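Local coordinates for protein putative phosphatase (Bacteroides thetaiotaomicron, PDB 3KYA) that is of unknown function but is a putative phosphatase that binds zinc ions and joins an IPT/TIG domain to what is probably a beta-propeller, at residues Y333-D338 / I347-F352; G327-H332 / M371-Q376; T253-N258 / I315-T320; Y361-G366 / C402-T407. All coordinates share one frame; numbering follows the deposited sequence. Where two conformers were deposited one is given.

Contact 1 (Y333-D338 / I347-F352); sequences YFMRSD and ITPYNF. With EDO (1,2-ethanediol), chain I.
Strands 333-338 and 350-352 run antiparallel: Arg336 and Tyr350 form a hydrogen-bonded pair, with Arg336 N 2.8 Å from Tyr350 O and Tyr350 N 3.0 Å from Arg336 O, while Met335 faces Asn351 in a non-hydrogen-bonded pair. Beyond the bridges, Ser337 OG donates to Ile347 O over 2.6 Å in the carbonyl plane; serine's short side chain suits it to reach this carbonyl where the second strand is irregular. Arg336, its CG anti to the backbone N (chi1 -175°), runs extended as far as NE beside Tyr350, both pointing the same way with guanidinium and ring planes 26° apart. Arg336 CD lies over one face of the Phe352 ring, toward its rim, and Arg336 NH1 makes a salt bridge of 2.8 Å to Asp338 OD1, which it meets from above the carboxylate plane. A leucine in place of Arg336 would probably leave the carboxylate of Asp338 without its opposite charge and the flank of Tyr350 poorly covered. Elsewhere the bent selenomethionine chain of Met335 brings CE to 3.9 Å from Pro349 CG. A bound ethanediol links Tyr350 OH to Asp338 OD2, which also bonds Tyr68 of the second subunit. Charge, phenol and carboxylate thus gather at the subunit interface, where Arg336 probably steadies Asp338's negative charge.

Contact 2 (G327-H332 / M371-Q376); sequences GVINNH and MNNPCQ
The turn after strand 323-328 sets His332 against Asn373, just before strand 374-381, which opens the next four-stranded sheet. His332 ND1 accepts the backbone N-H of Asn373 at 3.0 Å, with a fairly straight N-H...N angle of 154° and the donor lying in the imidazole plane. Histidine suits the place because its ring carries an in-plane acceptor across to a backbone amide. A leucine in its place would probably leave the backbone N-H of Asn373 without this acceptor and the two turns less firmly joined. At the backbone of His332, CG of Met371, a selenomethionine, lies 3.2 Å from His332 O, and a water accepts from Met371 N and lies 2.7 Å from that same His332 O. Such a seam between successive four-stranded antiparallel sheets is consistent with neighbouring blades of a beta-propeller. Pro374, whose ring offers a compact apolar surface, presses CG to 3.6 Å from Val328 O and CD to 3.8 Å from His332 CA; Phe334 also packs on it. Ile329 lies alongside: its CG1 comes 3.4 Å from Pro374 O, having been placed beside the backbone N by chi1 of -62°. Its carbonyl oxygen, Ile329 O, receives a nearly linear CA-H...O contact of 3.3 Å from Asn373 CA.

Contact 3 (T253-N258 / I315-T320); sequences TIHPIN and IFIHPT
Thr253 and Ile315 supply the polar link between two edge strands that carry no ladder of backbone hydrogen bonds to each other. Thr253 OG1 donates to Ile315 O at 2.8 Å, approaching 22° out of the carbonyl plane, and it also accepts from a water that takes the N-H of Ile315. A threonine fits because its hydroxyl serves this bond while its methyl turns to the apolar side. That apolar side centres on Ile317, which slides past Thr253 in the opposite direction, its CD1 3.9 Å from Thr253 CG2. The other branch of Ile317 meets proline: CG2 is 3.5 Å from Pro256 CD. Farther along, Ile257 CG1 rests 3.3 Å from Thr320 O. Within each segment a His-Pro turn is tied by its own imidazole: Asn258 N donates to His255 ND1, and Thr320 N to His318 ND1, both at 3.2 Å. The far nitrogen His255 NE2 bonds Gly321 O, while His255 stacks on Tyr339. End to end, the touching parts 253-257 and 315-320 run 12° apart. Their strands lead what are probably adjacent propeller blades: 252-254 heads the sheet that ends at 300-305, and 313-317 heads the next, flanked by strand 323-328.

Contact 4 (Y361-G366 / C402-T407); sequences YRDDVG and CVRKVT. With EDO (1,2-ethanediol), chain F.
Arg404 stretches from strand 402-406 to Asp363 in the loop before strand 374-381. From CB, which points toward that loop, the chain places CG beside the backbone N (chi1 -48°) and then bends at two successive bonds, packing on Val412 and Thr414 of the adjoining strand. CD comes 4.2 Å from Tyr361 CE1. NE gives a weak bond to Asp363 OD1 at 3.0 Å, and beyond it the CE1 corner of Tyr361 sits over one face of the guanidinium, toward its rim, the planes inclined at 66°. Strand 402-406 is the third of an antiparallel four-stranded sheet, probably a propeller blade, and the loop that Arg404 holds leads into that sheet from the preceding one. At the tip, NH2 bonds Asp363 OD1 at 2.7 Å in a salt bridge, from above the carboxylate plane, and weakly reaches Arg362 O at 3.0 Å. Arginine suits this buried spot because NE and NH2 converge on one carboxylate oxygen while NH1 serves Asp397 and Arg370 O. Beside it, Cys402 SG lies 4.2 Å from Tyr361 CE1, an oblique sulfur-aromatic contact, while Tyr361 OH bonds Thr414. Asp363 OD2 is hydrogen-bonded to Thr414 OG1 and accepts from ethanediol O1 at 2.6 Å.

In the fold
From the N terminus, contact 3 comes first, closing the loop from 253-258 to 315-320 and joining the leading strands of two successive sheets. Contact 2 opens next at 327-332. Nested within its loop, contact 1 is a local hairpin that completes the sheet begun at strand 313-317. Before contact 2 closes at 371-376, contact 4 opens at 361-366; it closes at 402-407, so contacts 2 and 4 cross. Together they pin the linker between the sheets ending at 345-352 and starting at 374-381. Phe334 of contact 1 packs on Pro374 and Met371 of contact 2 and on Phe316 of contact 3, while Phe352 packs on Val406 of contact 4.

Contact 1 (Y333-D338 / I347-F352)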
loop_
_atom_site.group_PDB
_atom_site.type_symbol
_atom_site.label_atom_id
_atom_site.label_comp_id
_atom_site.label_asym_id
_atom_site.label_seq_id
_atom_site.Cartn_x
_atom_site.Cartn_y
_atom_site.Cartn_z
ATOM N N TYR A 333 1.141 17.765 13.467
ATOM C CA TYR A 333 0.888 16.352 13.760
ATOM C C TYR A 333 -0.537 16.107 14.277
ATOM O O TYR A 333 -1.261 17.051 14.601
ATOM C CB TYR A 333 1.935 15.785 14.755
ATOM C CG TYR A 333 1.834 16.296 16.193
ATOM C CD1 TYR A 333 2.120 17.617 16.510
ATOM C CD2 TYR A 333 1.498 15.441 17.238
ATOM C CE1 TYR A 333 2.038 18.081 17.830
ATOM C CE2 TYR A 333 1.412 15.896 18.554
ATOM C CZ TYR A 333 1.692 17.215 18.843
ATOM O OH TYR A 333 1.610 17.667 20.145
ATOM N N PHE A 334 -0.927 14.832 14.304
ATOM C CA PHE A 334 -2.177 14.366 14.886
ATOM C C PHE A 334 -1.894 13.463 16.090
ATOM O O PHE A 334 -0.944 12.644 16.072
ATOM C CB PHE A 334 -3.039 13.521 13.900
ATOM C CG PHE A 334 -3.749 14.308 12.838
ATOM C CD1 PHE A 334 -3.126 14.596 11.638
ATOM C CD2 PHE A 334 -5.082 14.693 13.008
ATOM C CE1 PHE A 334 -3.791 15.332 10.651
ATOM C CE2 PHE A 334 -5.736 15.425 12.034
ATOM C CZ PHE A 334 -5.088 15.729 10.852
HETATM N N MSE A 335 -2.720 13.621 17.119
HETATM C CA MSE A 335 -2.728 12.754 18.278
HETATM C C MSE A 335 -4.004 11.904 18.192
HETATM O O MSE A 335 -4.952 12.260 17.475
HETATM C CB MSE A 335 -2.700 13.559 19.579
HETATM C CG MSE A 335 -1.504 14.498 19.718
HETATM SE SE MSE A 335 -1.437 15.377 21.448
HETATM C CE MSE A 335 -0.846 13.859 22.498
ATOM N N ARG A 336 -4.010 10.777 18.894
ATOM C CA ARG A 336 -5.149 9.885 18.944
ATOM C C ARG A 336 -5.592 9.731 20.385
ATOM O O ARG A 336 -4.763 9.598 21.286
ATOM C CB ARG A 336 -4.812 8.525 18.359
ATOM C CG ARG A 336 -5.977 7.532 18.254
ATOM C CD ARG A 336 -5.464 6.225 17.634
ATOM N NE ARG A 336 -6.486 5.208 17.359
ATOM C CZ ARG A 336 -7.094 4.482 18.291
ATOM N NH1 ARG A 336 -6.832 4.686 19.569
ATOM N NH2 ARG A 336 -7.988 3.568 17.955
ATOM N N SER A 337 -6.906 9.727 20.586
ATOM C CA SER A 337 -7.496 9.560 21.902
ATOM C C SER A 337 -8.576 8.465 21.893
ATOM O O SER A 337 -9.484 8.499 21.052
ATOM C CB SER A 337 -8.079 10.910 22.341
ATOM O OG SER A 337 -8.770 10.833 23.565
ATOM N N ASP A 338 -8.477 7.504 22.811
ATOM C CA ASP A 338 -9.493 6.456 22.959
ATOM C C ASP A 338 -10.680 6.961 23.797
ATOM O O ASP A 338 -10.513 7.809 24.672
ATOM C CB ASP A 338 -8.901 5.198 23.588
ATOM C CG ASP A 338 -7.991 4.451 22.639
ATOM O OD1 ASP A 338 -8.508 3.936 21.618
ATOM O OD2 ASP A 338 -6.770 4.374 22.902
ATOM N N ILE A 347 -9.943 9.875 26.740
ATOM C CA ILE A 347 -8.833 9.774 27.691
ATOM C C ILE A 347 -7.578 10.426 27.092
ATOM O O ILE A 347 -7.506 10.656 25.879
ATOM C CB ILE A 347 -8.561 8.308 28.140
ATOM C CG1 ILE A 347 -7.967 7.451 27.031
ATOM C CG2 ILE A 347 -9.831 7.631 28.630
ATOM C CD1 ILE A 347 -7.673 6.030 27.510
ATOM N N THR A 348 -6.608 10.729 27.952
ATOM C CA THR A 348 -5.372 11.381 27.553
ATOM C C THR A 348 -4.856 10.849 26.215
ATOM O O THR A 348 -4.645 9.650 26.063
ATOM C CB THR A 348 -4.283 11.215 28.635
ATOM O OG1 THR A 348 -4.765 11.772 29.863
ATOM C CG2 THR A 348 -3.014 11.920 28.229
ATOM N N PRO A 349 -4.668 11.747 25.234
ATOM C CA PRO A 349 -4.215 11.320 23.909
ATOM C C PRO A 349 -2.714 11.058 23.812
ATOM O O PRO A 349 -1.949 11.394 24.721
ATOM C CB PRO A 349 -4.592 12.513 23.013
ATOM C CG PRO A 349 -4.434 13.688 23.921
ATOM C CD PRO A 349 -4.968 13.194 25.263
ATOM N N TYR A 350 -2.313 10.457 22.700
ATOM C CA TYR A 350 -0.913 10.163 22.428
ATOM C C TYR A 350 -0.578 10.498 20.971
ATOM O O TYR A 350 -1.459 10.525 20.109
ATOM C CB TYR A 350 -0.587 8.697 22.762
ATOM C CG TYR A 350 -1.398 7.632 22.015
ATOM C CD1 TYR A 350 -1.040 7.226 20.732
ATOM C CD2 TYR A 350 -2.499 7.010 22.610
ATOM C CE1 TYR A 350 -1.755 6.244 20.058
ATOM C CE2 TYR A 350 -3.219 6.017 21.941
ATOM C CZ TYR A 350 -2.844 5.647 20.667
ATOM O OH TYR A 350 -3.539 4.665 19.994
ATOM N N ASN A 351 0.703 10.752 20.713
ATOM C CA ASN A 351 1.153 11.089 19.366
ATOM C C ASN A 351 0.861 9.929 18.412
ATOM O O ASN A 351 1.154 8.782 18.707
ATOM C CB ASN A 351 2.632 11.488 19.357
ATOM C CG ASN A 351 2.903 12.737 20.183
ATOM O OD1 ASN A 351 2.041 13.201 20.925
ATOM N ND2 ASN A 351 4.119 13.270 20.075
ATOM N N PHE A 352 0.239 10.242 17.277
ATOM C CA PHE A 352 -0.185 9.226 16.299
ATOM C C PHE A 352 0.550 9.312 14.954
ATOM O O PHE A 352 1.277 8.381 14.593
ATOM C CB PHE A 352 -1.723 9.302 16.134
ATOM C CG PHE A 352 -2.289 8.295 15.149
ATOM C CD1 PHE A 352 -2.020 6.936 15.282
ATOM C CD2 PHE A 352 -3.114 8.708 14.110
ATOM C CE1 PHE A 352 -2.538 6.015 14.369
ATOM C CE2 PHE A 352 -3.621 7.791 13.192
ATOM C CZ PHE A 352 -3.347 6.452 13.330
HETATM C C1 EDO I . -5.541 0.621 21.071
HETATM O O1 EDO I . -6.838 0.841 21.626
HETATM C C2 EDO I . -5.020 1.914 20.474
HETATM O O2 EDO I . -5.089 2.981 21.422
HETATM O O HOH W 1 2.380 15.713 21.901
HETATM O O HOH W 2 -6.085 7.868 24.425
#

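Contact 2 (G327-H332 / M371-Q376)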
loop_
_atom_site.group_PDB
_atom_site.type_symbol
_atom_site.label_atom_id
_atom_site.label_comp_id
_atom_site.label_asym_id
_atom_site.label_seq_id
_atom_site.Cartn_x
_atom_site.Cartn_y
_atom_site.Cartn_z
ATOM N N GLY A 327 -6.103 17.128 15.507
ATOM C CA GLY A 327 -5.217 17.709 14.503
ATOM C C GLY A 327 -4.591 18.995 15.007
ATOM O O GLY A 327 -5.286 20.011 15.134
ATOM N N VAL A 328 -3.288 18.950 15.291
ATOM C CA VAL A 328 -2.547 20.104 15.821
ATOM C C VAL A 328 -2.070 20.935 14.631
ATOM O O VAL A 328 -1.018 20.698 14.050
ATOM C CB VAL A 328 -1.400 19.673 16.767
ATOM C CG1 VAL A 328 -0.801 20.881 17.465
ATOM C CG2 VAL A 328 -1.912 18.693 17.815
ATOM N N ILE A 329 -2.921 21.888 14.250
ATOM C CA ILE A 329 -2.726 22.765 13.101
ATOM C C ILE A 329 -1.386 23.495 13.086
ATOM O O ILE A 329 -0.682 23.496 12.071
ATOM C CB ILE A 329 -3.865 23.836 13.070
ATOM C CG1 ILE A 329 -5.237 23.175 12.912
ATOM C CG2 ILE A 329 -3.632 24.866 11.961
ATOM C CD1 ILE A 329 -6.409 24.137 13.271
ATOM N N ASN A 330 -1.020 24.089 14.220
ATOM C CA ASN A 330 0.197 24.894 14.283
ATOM C C ASN A 330 1.494 24.134 14.594
ATOM O O ASN A 330 2.568 24.722 14.520
ATOM C CB ASN A 330 0.025 26.074 15.269
ATOM C CG ASN A 330 -0.095 25.644 16.733
ATOM O OD1 ASN A 330 -0.480 24.527 17.053
ATOM N ND2 ASN A 330 0.194 26.578 17.635
ATOM N N ASN A 331 1.406 22.842 14.909
ATOM C CA ASN A 331 2.607 22.061 15.230
ATOM C C ASN A 331 2.819 20.779 14.408
ATOM O O ASN A 331 3.707 19.977 14.696
ATOM C CB ASN A 331 2.688 21.853 16.746
ATOM C CG ASN A 331 3.124 23.126 17.469
ATOM O OD1 ASN A 331 4.222 23.644 17.223
ATOM N ND2 ASN A 331 2.286 23.619 18.371
ATOM N N HIS A 332 1.986 20.616 13.382
ATOM C CA HIS A 332 2.180 19.640 12.307
ATOM C C HIS A 332 2.097 18.145 12.622
ATOM O O HIS A 332 2.842 17.346 12.063
ATOM C CB HIS A 332 3.511 19.999 11.603
ATOM C CG HIS A 332 3.722 21.476 11.480
ATOM N ND1 HIS A 332 2.907 22.281 10.708
ATOM C CD2 HIS A 332 4.614 22.304 12.076
ATOM C CE1 HIS A 332 3.293 23.541 10.832
ATOM N NE2 HIS A 332 4.330 23.581 11.653
HETATM N N MSE A 371 3.942 16.463 7.744
HETATM C CA MSE A 371 2.854 17.261 7.193
HETATM C C MSE A 371 3.113 18.732 7.554
HETATM O O MSE A 371 4.072 19.050 8.263
HETATM C CB MSE A 371 1.516 16.754 7.725
HETATM C CG MSE A 371 1.434 16.729 9.249
HETATM SE SE MSE A 371 -0.077 15.724 9.962
HETATM C CE MSE A 371 0.361 13.905 9.480
ATOM N N ASN A 372 2.277 19.643 7.064
ATOM C CA ASN A 372 2.520 21.054 7.280
ATOM C C ASN A 372 1.194 21.821 7.346
ATOM O O ASN A 372 0.595 22.129 6.316
ATOM C CB ASN A 372 3.433 21.572 6.168
ATOM C CG ASN A 372 4.010 22.930 6.464
ATOM O OD1 ASN A 372 3.551 23.630 7.363
ATOM N ND2 ASN A 372 5.032 23.315 5.705
ATOM N N ASN A 373 0.791 22.144 8.576
ATOM C CA ASN A 373 -0.489 22.821 8.856
ATOM C C ASN A 373 -1.667 21.922 8.472
ATOM O O ASN A 373 -2.433 22.246 7.542
ATOM C CB ASN A 373 -0.635 24.201 8.168
ATOM C CG ASN A 373 0.143 25.308 8.859
ATOM O OD1 ASN A 373 -0.447 26.205 9.463
ATOM N ND2 ASN A 373 1.457 25.260 8.760
ATOM N N PRO A 374 -1.824 20.776 9.164
ATOM C CA PRO A 374 -2.951 19.884 8.881
ATOM C C PRO A 374 -4.260 20.529 9.338
ATOM O O PRO A 374 -4.352 21.002 10.487
ATOM C CB PRO A 374 -2.648 18.642 9.718
ATOM C CG PRO A 374 -1.810 19.151 10.856
ATOM C CD PRO A 374 -1.002 20.283 10.291
ATOM N N CYS A 375 -5.241 20.570 8.441
ATOM C CA CYS A 375 -6.530 21.200 8.733
ATOM C C CYS A 375 -7.671 20.165 8.763
ATOM O O CYS A 375 -7.495 19.087 9.337
ATOM C CB CYS A 375 -6.757 22.395 7.786
ATOM S SG CYS A 375 -5.567 23.775 8.068
ATOM N N GLN A 376 -8.806 20.446 8.129
ATOM C CA GLN A 376 -9.984 19.608 8.319
ATOM C C GLN A 376 -9.810 18.178 7.834
ATOM O O GLN A 376 -9.214 17.938 6.791
ATOM C CB GLN A 376 -11.213 20.232 7.646
ATOM C CG GLN A 376 -12.539 19.635 8.135
ATOM C CD GLN A 376 -13.738 20.483 7.755
ATOM O OE1 GLN A 376 -13.656 21.307 6.847
ATOM N NE2 GLN A 376 -14.863 20.283 8.456
HETATM O O HOH W 3 4.952 16.703 10.563
#

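Contact 3 (T253-N258 / I315-T320)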
loop_
_atom_site.group_PDB
_atom_site.type_symbol
_atom_site.label_atom_id
_atom_site.label_comp_id
_atom_site.label_asym_id
_atom_site.label_seq_id
_atom_site.Cartn_x
_atom_site.Cartn_y
_atom_site.Cartn_z
ATOM N N THR A 253 -16.775 20.068 18.698
ATOM C CA THR A 253 -17.227 18.846 18.021
ATOM C C THR A 253 -18.203 18.051 18.883
ATOM O O THR A 253 -18.026 17.973 20.107
ATOM C CB THR A 253 -16.024 17.932 17.701
ATOM O OG1 THR A 253 -14.985 18.706 17.079
ATOM C CG2 THR A 253 -16.433 16.775 16.780
ATOM N N ILE A 254 -19.205 17.448 18.237
ATOM C CA ILE A 254 -20.231 16.639 18.895
ATOM C C ILE A 254 -19.913 15.148 18.798
ATOM O O ILE A 254 -19.524 14.663 17.717
ATOM C CB ILE A 254 -21.636 16.918 18.265
ATOM C CG1 ILE A 254 -22.125 18.312 18.663
ATOM C CG2 ILE A 254 -22.668 15.889 18.704
ATOM C CD1 ILE A 254 -22.508 18.458 20.153
ATOM N N HIS A 255 -20.059 14.423 19.912
ATOM C CA HIS A 255 -19.843 12.973 19.908
ATOM C C HIS A 255 -20.990 12.338 19.109
ATOM O O HIS A 255 -22.153 12.545 19.449
ATOM C CB HIS A 255 -19.788 12.390 21.318
ATOM C CG HIS A 255 -19.261 10.994 21.359
ATOM N ND1 HIS A 255 -20.068 9.890 21.222
ATOM C CD2 HIS A 255 -17.992 10.523 21.477
ATOM C CE1 HIS A 255 -19.326 8.795 21.274
ATOM N NE2 HIS A 255 -18.061 9.152 21.424
ATOM N N PRO A 256 -20.665 11.554 18.067
ATOM C CA PRO A 256 -21.712 11.035 17.167
ATOM C C PRO A 256 -22.665 9.998 17.764
ATOM O O PRO A 256 -23.727 9.767 17.181
ATOM C CB PRO A 256 -20.911 10.438 16.002
ATOM C CG PRO A 256 -19.587 10.082 16.603
ATOM C CD PRO A 256 -19.317 11.108 17.659
ATOM N N ILE A 257 -22.324 9.400 18.904
ATOM C CA ILE A 257 -23.215 8.432 19.539
ATOM C C ILE A 257 -23.928 8.996 20.767
ATOM O O ILE A 257 -25.149 8.864 20.875
ATOM C CB ILE A 257 -22.482 7.133 19.963
ATOM C CG1 ILE A 257 -21.651 6.565 18.796
ATOM C CG2 ILE A 257 -23.490 6.103 20.493
ATOM C CD1 ILE A 257 -22.439 6.264 17.536
ATOM N N ASN A 258 -23.170 9.595 21.688
ATOM C CA ASN A 258 -23.722 10.087 22.958
ATOM C C ASN A 258 -24.136 11.564 22.980
ATOM O O ASN A 258 -24.811 12.000 23.915
ATOM C CB ASN A 258 -22.767 9.740 24.116
ATOM C CG ASN A 258 -22.626 8.236 24.320
ATOM O OD1 ASN A 258 -23.602 7.495 24.215
ATOM N ND2 ASN A 258 -21.398 7.771 24.610
ATOM N N ILE A 315 -10.827 18.621 16.820
ATOM C CA ILE A 315 -11.154 17.259 17.220
ATOM C C ILE A 315 -12.027 16.595 16.158
ATOM O O ILE A 315 -13.101 17.120 15.804
ATOM C CB ILE A 315 -11.904 17.269 18.570
ATOM C CG1 ILE A 315 -11.088 18.023 19.636
ATOM C CG2 ILE A 315 -12.227 15.856 19.041
ATOM C CD1 ILE A 315 -11.868 18.276 20.936
ATOM N N PHE A 316 -11.566 15.449 15.665
ATOM C CA PHE A 316 -12.271 14.671 14.637
ATOM C C PHE A 316 -12.577 13.299 15.211
ATOM O O PHE A 316 -11.661 12.499 15.477
ATOM C CB PHE A 316 -11.428 14.575 13.353
ATOM C CG PHE A 316 -10.924 15.903 12.879
ATOM C CD1 PHE A 316 -11.770 16.796 12.235
ATOM C CD2 PHE A 316 -9.600 16.276 13.089
ATOM C CE1 PHE A 316 -11.322 18.032 11.834
ATOM C CE2 PHE A 316 -9.138 17.515 12.665
ATOM C CZ PHE A 316 -10.000 18.396 12.037
ATOM N N ILE A 317 -13.863 13.032 15.433
ATOM C CA ILE A 317 -14.292 11.788 16.088
ATOM C C ILE A 317 -14.727 10.730 15.066
ATOM O O ILE A 317 -15.448 11.032 14.120
ATOM C CB ILE A 317 -15.424 12.051 17.101
ATOM C CG1 ILE A 317 -15.005 13.150 18.094
ATOM C CG2 ILE A 317 -15.812 10.762 17.839
ATOM C CD1 ILE A 317 -16.131 13.611 19.044
ATOM N N HIS A 318 -14.263 9.503 15.280
ATOM C CA HIS A 318 -14.580 8.355 14.444
ATOM C C HIS A 318 -16.106 8.130 14.459
ATOM O O HIS A 318 -16.752 8.359 15.491
ATOM C CB HIS A 318 -13.830 7.139 14.996
ATOM C CG HIS A 318 -13.895 5.920 14.139
ATOM N ND1 HIS A 318 -14.885 4.969 14.259
ATOM C CD2 HIS A 318 -13.072 5.484 13.156
ATOM C CE1 HIS A 318 -14.666 3.997 13.389
ATOM N NE2 HIS A 318 -13.566 4.280 12.713
ATOM N N PRO A 319 -16.689 7.683 13.330
ATOM C CA PRO A 319 -18.152 7.476 13.304
ATOM C C PRO A 319 -18.719 6.547 14.389
ATOM O O PRO A 319 -19.881 6.717 14.783
ATOM C CB PRO A 319 -18.415 6.914 11.897
ATOM C CG PRO A 319 -17.217 7.349 11.074
ATOM C CD PRO A 319 -16.059 7.381 12.032
ATOM N N THR A 320 -17.929 5.587 14.864
ATOM C CA THR A 320 -18.369 4.693 15.936
ATOM C C THR A 320 -18.312 5.395 17.291
ATOM O O THR A 320 -18.855 4.890 18.264
ATOM C CB THR A 320 -17.487 3.432 16.047
ATOM O OG1 THR A 320 -16.148 3.826 16.374
ATOM C CG2 THR A 320 -17.495 2.613 14.742
HETATM O O HOH W 4 -12.753 20.739 17.277
#

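Contact 4 (Y361-G366 / C402-T407)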
loop_
_atom_site.group_PDB
_atom_site.type_symbol
_atom_site.label_atom_id
_atom_site.label_comp_id
_atom_site.label_asym_id
_atom_site.label_seq_id
_atom_site.Cartn_x
_atom_site.Cartn_y
_atom_site.Cartn_z
ATOM N N TYR A 361 6.941 17.411 4.314
ATOM C CA TYR A 361 6.096 16.620 3.432
ATOM C C TYR A 361 6.749 15.253 3.237
ATOM O O TYR A 361 7.755 15.122 2.526
ATOM C CB TYR A 361 5.869 17.314 2.091
ATOM C CG TYR A 361 5.099 16.436 1.135
ATOM C CD1 TYR A 361 3.784 16.084 1.402
ATOM C CD2 TYR A 361 5.687 15.943 -0.023
ATOM C CE1 TYR A 361 3.072 15.256 0.541
ATOM C CE2 TYR A 361 4.976 15.123 -0.893
ATOM C CZ TYR A 361 3.669 14.789 -0.605
ATOM O OH TYR A 361 2.968 13.965 -1.459
ATOM N N ARG A 362 6.196 14.234 3.892
ATOM C CA ARG A 362 6.727 12.884 3.776
ATOM C C ARG A 362 5.684 11.846 4.099
ATOM O O ARG A 362 5.131 11.818 5.209
ATOM C CB ARG A 362 7.930 12.675 4.712
ATOM C CG ARG A 362 8.565 11.301 4.574
ATOM C CD ARG A 362 9.693 11.080 5.564
ATOM N NE ARG A 362 10.277 9.754 5.388
ATOM C CZ ARG A 362 11.329 9.475 4.613
ATOM N NH1 ARG A 362 11.961 10.431 3.932
ATOM N NH2 ARG A 362 11.770 8.225 4.529
ATOM N N ASP A 363 5.407 11.002 3.116
ATOM C CA ASP A 363 4.534 9.864 3.312
ATOM C C ASP A 363 5.366 8.784 3.993
ATOM O O ASP A 363 6.440 8.414 3.505
ATOM C CB ASP A 363 3.943 9.397 1.988
ATOM C CG ASP A 363 2.904 10.374 1.451
ATOM O OD1 ASP A 363 2.177 10.984 2.276
ATOM O OD2 ASP A 363 2.808 10.521 0.218
ATOM N N ASP A 364 4.883 8.324 5.143
ATOM C CA ASP A 364 5.569 7.315 5.948
ATOM C C ASP A 364 4.585 6.832 7.037
ATOM O O ASP A 364 3.400 7.196 7.012
ATOM C CB ASP A 364 6.837 7.912 6.565
ATOM C CG ASP A 364 7.939 6.879 6.791
ATOM O OD1 ASP A 364 7.642 5.688 7.031
ATOM O OD2 ASP A 364 9.113 7.281 6.728
ATOM N N VAL A 365 5.077 6.027 7.980
ATOM C CA VAL A 365 4.265 5.453 9.048
ATOM C C VAL A 365 4.428 6.227 10.344
ATOM O O VAL A 365 5.544 6.596 10.729
ATOM C CB VAL A 365 4.684 3.967 9.326
ATOM C CG1 VAL A 365 3.818 3.341 10.435
ATOM C CG2 VAL A 365 4.599 3.146 8.061
ATOM N N GLY A 366 3.318 6.444 11.037
ATOM C CA GLY A 366 3.329 7.093 12.346
ATOM C C GLY A 366 4.050 8.427 12.444
ATOM O O GLY A 366 3.855 9.311 11.600
ATOM N N CYS A 402 -2.454 19.476 -0.724
ATOM C CA CYS A 402 -3.011 18.170 -1.058
ATOM C C CYS A 402 -3.925 17.587 0.022
ATOM O O CYS A 402 -4.001 18.091 1.144
ATOM C CB CYS A 402 -1.860 17.202 -1.336
ATOM S SG CYS A 402 -0.781 16.899 0.094
ATOM N N VAL A 403 -4.633 16.535 -0.370
ATOM C CA VAL A 403 -5.434 15.727 0.530
ATOM C C VAL A 403 -4.578 14.491 0.845
ATOM O O VAL A 403 -4.084 13.825 -0.084
ATOM C CB VAL A 403 -6.760 15.275 -0.111
ATOM C CG1 VAL A 403 -7.541 14.373 0.847
ATOM C CG2 VAL A 403 -7.626 16.491 -0.539
ATOM N N ARG A 404 -4.360 14.212 2.128
ATOM C CA ARG A 404 -3.605 13.024 2.577
ATOM C C ARG A 404 -4.585 11.994 3.155
ATOM O O ARG A 404 -5.707 12.343 3.570
ATOM C CB ARG A 404 -2.575 13.361 3.669
ATOM C CG ARG A 404 -1.657 14.553 3.455
ATOM C CD ARG A 404 -0.452 14.322 2.552
ATOM N NE ARG A 404 0.573 13.409 3.075
ATOM C CZ ARG A 404 1.548 13.734 3.933
ATOM N NH1 ARG A 404 1.638 14.955 4.451
ATOM N NH2 ARG A 404 2.438 12.804 4.308
ATOM N N LYS A 405 -4.150 10.735 3.189
ATOM C CA LYS A 405 -4.909 9.613 3.714
ATOM C C LYS A 405 -4.126 8.983 4.866
ATOM O O LYS A 405 -2.903 8.863 4.785
ATOM C CB LYS A 405 -5.124 8.557 2.621
ATOM C CG LYS A 405 -5.861 7.297 3.072
ATOM C CD LYS A 405 -5.912 6.277 1.944
ATOM C CE LYS A 405 -6.353 4.918 2.416
ATOM N NZ LYS A 405 -6.212 3.882 1.332
ATOM N N VAL A 406 -4.838 8.608 5.925
ATOM C CA VAL A 406 -4.261 7.978 7.107
ATOM C C VAL A 406 -5.038 6.703 7.419
ATOM O O VAL A 406 -6.244 6.760 7.715
ATOM C CB VAL A 406 -4.305 8.908 8.373
ATOM C CG1 VAL A 406 -3.611 8.230 9.568
ATOM C CG2 VAL A 406 -3.651 10.279 8.098
ATOM N N THR A 407 -4.367 5.554 7.345
ATOM C CA THR A 407 -5.001 4.295 7.692
ATOM C C THR A 407 -5.057 4.199 9.219
ATOM O O THR A 407 -4.333 4.911 9.907
ATOM C CB THR A 407 -4.252 3.075 7.107
ATOM O OG1 THR A 407 -2.932 2.994 7.662
ATOM C CG2 THR A 407 -4.178 3.169 5.584
HETATM C C1 EDO F . 5.944 11.450 -1.524
HETATM O O1 EDO F . 4.806 10.581 -1.379
HETATM C C2 EDO F . 6.358 12.049 -0.178
HETATM O O2 EDO F . 6.867 11.042 0.706
#